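Local coordinates for Carboxylesterase/phospholipase family protein (Francisella tularensis subsp. tularensis, PDB 4F21) that probably hydrolyses carboxylic ester bonds, as a serine hydrolase of the carboxylesterase/phospholipase family with an alpha/beta-hydrolase fold, at residues A[177-190]-A[202-214]. Numbering follows the deposited sequence.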
loop_
_atom_site.group_PDB
_atom_site.type_symbol
_atom_site.label_atom_id
_atom_site.label_comp_id
_atom_site.label_asym_id
_atom_site.label_seq_id
_atom_site.Cartn_x
_atom_site.Cartn_y
_atom_site.Cartn_z
ATOM N N ILE A 177 -13.826 3.855 -8.737
ATOM C CA ILE A 177 -13.874 3.228 -7.417
ATOM C C ILE A 177 -14.995 2.199 -7.281
ATOM O O ILE A 177 -16.090 2.372 -7.821
ATOM C CB ILE A 177 -13.981 4.263 -6.273
ATOM C CG1 ILE A 177 -15.237 5.121 -6.434
ATOM C CG2 ILE A 177 -12.732 5.129 -6.218
ATOM C CD1 ILE A 177 -15.439 6.125 -5.313
ATOM N N THR A 178 -14.702 1.126 -6.556
ATOM C CA THR A 178 -15.669 0.060 -6.339
ATOM C C THR A 178 -16.214 0.107 -4.919
ATOM O O THR A 178 -15.457 0.144 -3.947
ATOM C CB THR A 178 -15.057 -1.325 -6.607
ATOM O OG1 THR A 178 -13.971 -1.556 -5.702
ATOM C CG2 THR A 178 -14.549 -1.412 -8.041
ATOM N N SER A 179 -17.537 0.098 -4.815
ATOM C CA SER A 179 -18.219 0.154 -3.532
ATOM C C SER A 179 -18.162 -1.187 -2.816
ATOM O O SER A 179 -18.624 -1.314 -1.683
ATOM C CB SER A 179 -19.675 0.557 -3.744
ATOM O OG SER A 179 -20.283 -0.286 -4.706
ATOM N N ILE A 180 -17.591 -2.183 -3.486
ATOM C CA ILE A 180 -17.535 -3.542 -2.960
ATOM C C ILE A 180 -16.574 -3.656 -1.776
ATOM O O ILE A 180 -16.660 -4.596 -0.988
ATOM C CB ILE A 180 -17.141 -4.559 -4.061
ATOM C CG1 ILE A 180 -15.621 -4.620 -4.238
ATOM C CG2 ILE A 180 -17.819 -4.210 -5.381
ATOM N N ASN A 181 -15.667 -2.692 -1.654
ATOM C CA ASN A 181 -14.679 -2.699 -0.580
ATOM C C ASN A 181 -14.768 -1.454 0.288
ATOM O O ASN A 181 -13.905 -1.220 1.133
ATOM C CB ASN A 181 -13.260 -2.750 -1.153
ATOM C CG ASN A 181 -12.678 -4.152 -1.151
ATOM O OD1 ASN A 181 -12.888 -4.920 -0.215
ATOM N ND2 ASN A 181 -11.940 -4.490 -2.203
ATOM N N LYS A 182 -15.809 -0.655 0.075
ATOM C CA LYS A 182 -16.045 0.525 0.899
ATOM C C LYS A 182 -16.314 0.143 2.348
ATOM O O LYS A 182 -17.448 -0.138 2.730
ATOM C CB LYS A 182 -17.191 1.369 0.340
ATOM C CG LYS A 182 -16.801 2.179 -0.885
ATOM C CD LYS A 182 -17.884 3.168 -1.273
ATOM C CE LYS A 182 -17.544 3.862 -2.578
ATOM N NZ LYS A 182 -18.652 4.732 -3.045
ATOM N N GLY A 183 -15.253 0.129 3.146
ATOM C CA GLY A 183 -15.354 -0.238 4.543
ATOM C C GLY A 183 -14.399 -1.355 4.906
ATOM O O GLY A 183 -14.467 -1.898 6.008
ATOM N N LEU A 184 -13.511 -1.709 3.981
ATOM C CA LEU A 184 -12.488 -2.705 4.273
ATOM C C LEU A 184 -11.438 -2.063 5.168
ATOM O O LEU A 184 -11.211 -0.859 5.083
ATOM C CB LEU A 184 -11.847 -3.249 2.987
ATOM C CG LEU A 184 -10.570 -2.588 2.459
ATOM C CD1 LEU A 184 -9.917 -3.465 1.414
ATOM C CD2 LEU A 184 -10.862 -1.216 1.878
ATOM N N PRO A 185 -10.812 -2.860 6.045
ATOM C CA PRO A 185 -9.781 -2.373 6.966
ATOM C C PRO A 185 -8.607 -1.690 6.266
ATOM O O PRO A 185 -7.793 -2.351 5.627
ATOM C CB PRO A 185 -9.306 -3.653 7.650
ATOM C CG PRO A 185 -10.496 -4.534 7.633
ATOM C CD PRO A 185 -11.165 -4.265 6.316
ATOM N N ILE A 186 -8.526 -0.371 6.394
ATOM C CA ILE A 186 -7.423 0.386 5.821
ATOM C C ILE A 186 -6.585 1.005 6.929
ATOM O O ILE A 186 -7.115 1.633 7.846
ATOM C CB ILE A 186 -7.924 1.497 4.878
ATOM C CG1 ILE A 186 -8.705 0.890 3.711
ATOM C CG2 ILE A 186 -6.758 2.332 4.364
ATOM C CD1 ILE A 186 -9.257 1.908 2.744
ATOM N N LEU A 187 -5.275 0.811 6.849
ATOM C CA LEU A 187 -4.356 1.422 7.797
ATOM C C LEU A 187 -3.445 2.398 7.081
ATOM O O LEU A 187 -2.679 2.014 6.200
ATOM C CB LEU A 187 -3.514 0.363 8.506
ATOM C CG LEU A 187 -2.407 0.905 9.417
ATOM C CD1 LEU A 187 -2.993 1.689 10.584
ATOM C CD2 LEU A 187 -1.511 -0.217 9.917
ATOM N N VAL A 188 -3.536 3.665 7.464
ATOM C CA VAL A 188 -2.644 4.684 6.939
ATOM C C VAL A 188 -1.618 5.035 8.005
ATOM O O VAL A 188 -1.974 5.301 9.152
ATOM C CB VAL A 188 -3.415 5.958 6.547
ATOM C CG1 VAL A 188 -2.494 6.938 5.839
ATOM C CG2 VAL A 188 -4.597 5.607 5.667
ATOM N N CYS A 189 -0.345 5.019 7.628
ATOM C CA CYS A 189 0.730 5.445 8.520
ATOM C C CYS A 189 1.576 6.494 7.810
ATOM O O CYS A 189 1.732 6.442 6.591
ATOM C CB CYS A 189 1.602 4.256 8.931
ATOM S SG CYS A 189 0.750 2.952 9.858
ATOM N N HIS A 190 2.117 7.449 8.561
ATOM C CA HIS A 190 2.919 8.510 7.953
ATOM C C HIS A 190 3.833 9.240 8.940
ATOM O O HIS A 190 3.481 9.444 10.100
ATOM C CB HIS A 190 2.019 9.520 7.232
ATOM C CG HIS A 190 2.652 10.129 6.019
ATOM N ND1 HIS A 190 2.197 9.888 4.741
ATOM C CD2 HIS A 190 3.718 10.954 5.890
ATOM C CE1 HIS A 190 2.949 10.547 3.877
ATOM N NE2 HIS A 190 3.879 11.201 4.549
ATOM N N GLY A 202 -0.271 12.563 3.345
ATOM C CA GLY A 202 -0.813 11.381 3.988
ATOM C C GLY A 202 -2.193 11.690 4.533
ATOM O O GLY A 202 -3.116 10.873 4.424
ATOM N N HIS A 203 -2.329 12.876 5.124
ATOM C CA HIS A 203 -3.635 13.388 5.519
ATOM C C HIS A 203 -4.522 13.478 4.289
ATOM O O HIS A 203 -5.718 13.225 4.363
ATOM C CB HIS A 203 -3.517 14.774 6.156
ATOM C CG HIS A 203 -3.060 14.755 7.581
ATOM N ND1 HIS A 203 -3.914 14.503 8.632
ATOM C CD2 HIS A 203 -1.841 14.972 8.131
ATOM C CE1 HIS A 203 -3.240 14.557 9.768
ATOM N NE2 HIS A 203 -1.980 14.840 9.490
ATOM N N ASP A 204 -3.925 13.842 3.158
ATOM C CA ASP A 204 -4.660 13.945 1.901
ATOM C C ASP A 204 -5.201 12.586 1.448
ATOM O O ASP A 204 -6.362 12.477 1.056
ATOM C CB ASP A 204 -3.782 14.566 0.811
ATOM C CG ASP A 204 -4.541 14.825 -0.477
ATOM O OD1 ASP A 204 -5.730 15.202 -0.403
ATOM O OD2 ASP A 204 -3.950 14.651 -1.564
ATOM N N LEU A 205 -4.359 11.556 1.502
ATOM C CA LEU A 205 -4.783 10.201 1.155
ATOM C C LEU A 205 -5.879 9.706 2.097
ATOM O O LEU A 205 -6.918 9.214 1.650
ATOM C CB LEU A 205 -3.588 9.239 1.181
ATOM C CG LEU A 205 -3.810 7.740 0.928
ATOM C CD1 LEU A 205 -2.658 7.164 0.122
ATOM C CD2 LEU A 205 -3.958 6.970 2.234
ATOM N N SER A 206 -5.642 9.839 3.399
ATOM C CA SER A 206 -6.594 9.373 4.407
ATOM C C SER A 206 -7.951 10.063 4.297
ATOM O O SER A 206 -8.993 9.413 4.360
ATOM C CB SER A 206 -6.029 9.575 5.813
ATOM O OG SER A 206 -6.984 9.216 6.798
ATOM N N ASP A 207 -7.927 11.381 4.139
ATOM C CA ASP A 207 -9.148 12.165 4.020
ATOM C C ASP A 207 -9.873 11.863 2.716
ATOM O O ASP A 207 -11.094 11.698 2.706
ATOM C CB ASP A 207 -8.851 13.664 4.128
ATOM C CG ASP A 207 -8.735 14.138 5.569
ATOM O OD1 ASP A 207 -9.781 14.425 6.187
ATOM O OD2 ASP A 207 -7.600 14.235 6.081
ATOM N N LYS A 208 -9.122 11.790 1.619
ATOM C CA LYS A 208 -9.714 11.500 0.314
ATOM C C LYS A 208 -10.230 10.066 0.220
ATOM O O LYS A 208 -11.014 9.742 -0.667
ATOM C CB LYS A 208 -8.746 11.813 -0.833
ATOM C CG LYS A 208 -8.612 13.300 -1.129
ATOM C CD LYS A 208 -7.982 13.568 -2.493
ATOM C CE LYS A 208 -6.572 13.009 -2.582
ATOM N NZ LYS A 208 -5.809 13.593 -3.724
ATOM N N LEU A 209 -9.786 9.210 1.136
ATOM C CA LEU A 209 -10.363 7.877 1.261
ATOM C C LEU A 209 -11.587 7.914 2.171
ATOM O O LEU A 209 -12.540 7.161 1.974
ATOM C CB LEU A 209 -9.334 6.882 1.800
ATOM C CG LEU A 209 -8.247 6.424 0.825
ATOM C CD1 LEU A 209 -7.257 5.515 1.529
ATOM C CD2 LEU A 209 -8.864 5.722 -0.375
ATOM N N LYS A 210 -11.555 8.805 3.161
ATOM C CA LYS A 210 -12.656 8.957 4.110
ATOM C C LYS A 210 -13.941 9.411 3.429
ATOM O O LYS A 210 -14.983 8.773 3.558
ATOM C CB LYS A 210 -12.295 9.960 5.207
ATOM C CG LYS A 210 -13.437 10.207 6.183
ATOM C CD LYS A 210 -13.246 11.476 6.995
ATOM C CE LYS A 210 -14.446 11.730 7.904
ATOM N NZ LYS A 210 -15.729 11.859 7.147
ATOM N N VAL A 211 -13.859 10.523 2.708
ATOM C CA VAL A 211 -15.016 11.074 2.014
ATOM C C VAL A 211 -15.425 10.181 0.840
ATOM O O VAL A 211 -16.552 10.257 0.349
ATOM C CB VAL A 211 -14.744 12.518 1.527
ATOM C CG1 VAL A 211 -13.858 12.511 0.294
ATOM C CG2 VAL A 211 -16.050 13.244 1.245
ATOM N N SER A 212 -14.505 9.323 0.407
ATOM C CA SER A 212 -14.759 8.407 -0.699
ATOM C C SER A 212 -15.641 7.244 -0.262
ATOM O O SER A 212 -16.252 6.572 -1.093
ATOM C CB SER A 212 -13.442 7.874 -1.265
ATOM O OG SER A 212 -13.672 6.982 -2.339
ATOM N N GLY A 213 -15.697 7.006 1.045
ATOM C CA GLY A 213 -16.504 5.932 1.590
ATOM C C GLY A 213 -15.666 4.850 2.245
ATOM O O GLY A 213 -16.190 3.827 2.687
ATOM N N PHE A 214 -14.358 5.077 2.304
ATOM C CA PHE A 214 -13.441 4.126 2.921
ATOM C C PHE A 214 -12.893 4.680 4.234
ATOM O O PHE A 214 -11.999 5.528 4.235
ATOM C CB PHE A 214 -12.275 3.811 1.981
ATOM C CG PHE A 214 -12.685 3.185 0.680
ATOM C CD1 PHE A 214 -12.604 1.814 0.501
ATOM C CD2 PHE A 214 -13.135 3.969 -0.371
ATOM C CE1 PHE A 214 -12.972 1.237 -0.699
ATOM C CE2 PHE A 214 -13.505 3.397 -1.573
ATOM C CZ PHE A 214 -13.422 2.031 -1.737
#
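Strand 186-190 and helix 202-210 run nearly antiparallel, 162° between their directions and 8.9 Å apart at closest approach, with Val188 across from Ser206 and His190 across from Gly202. Beyond the helix, Phe214 is the main piece of the interface, its ring held in the bend of loop 178-184. Lys182 crosses it at about a right angle: CG sits over one face in a CH-pi contact, 3.8 Å from the ring centroid. With CG beside its own backbone N (chi1 -76°) and the rest extended, the lysine carries on past the ring until CE lies 3.3 Å from Ser212 O. Leu184 CD2 meets the edge of the Phe214 ring at CD1, and Thr178 O lies near its plane, 3.5 Å from Phe214 CZ. On the strand side, Ile186 CD1 packs 3.6 Å from Phe214 CB. The two elements open the beta-alpha-beta unit 186-191, 199-210, 216-221 of the alpha/beta-hydrolase fold, and Gly213, with positive phi, closes the helix in a Schellman motif before the chain enters strand 216-221. Farther along the strand, both methyls of Val188 rest on Leu205 CD2, the nearer being CG2 at 3.7 Å. Last comes His190, whose ND1 lies 3.4 Å from Gly202 CA, while NE2 is hydrogen-bonded to Leu197 O; its side chain also touches the probable Ser140-His226-Asp194 triad.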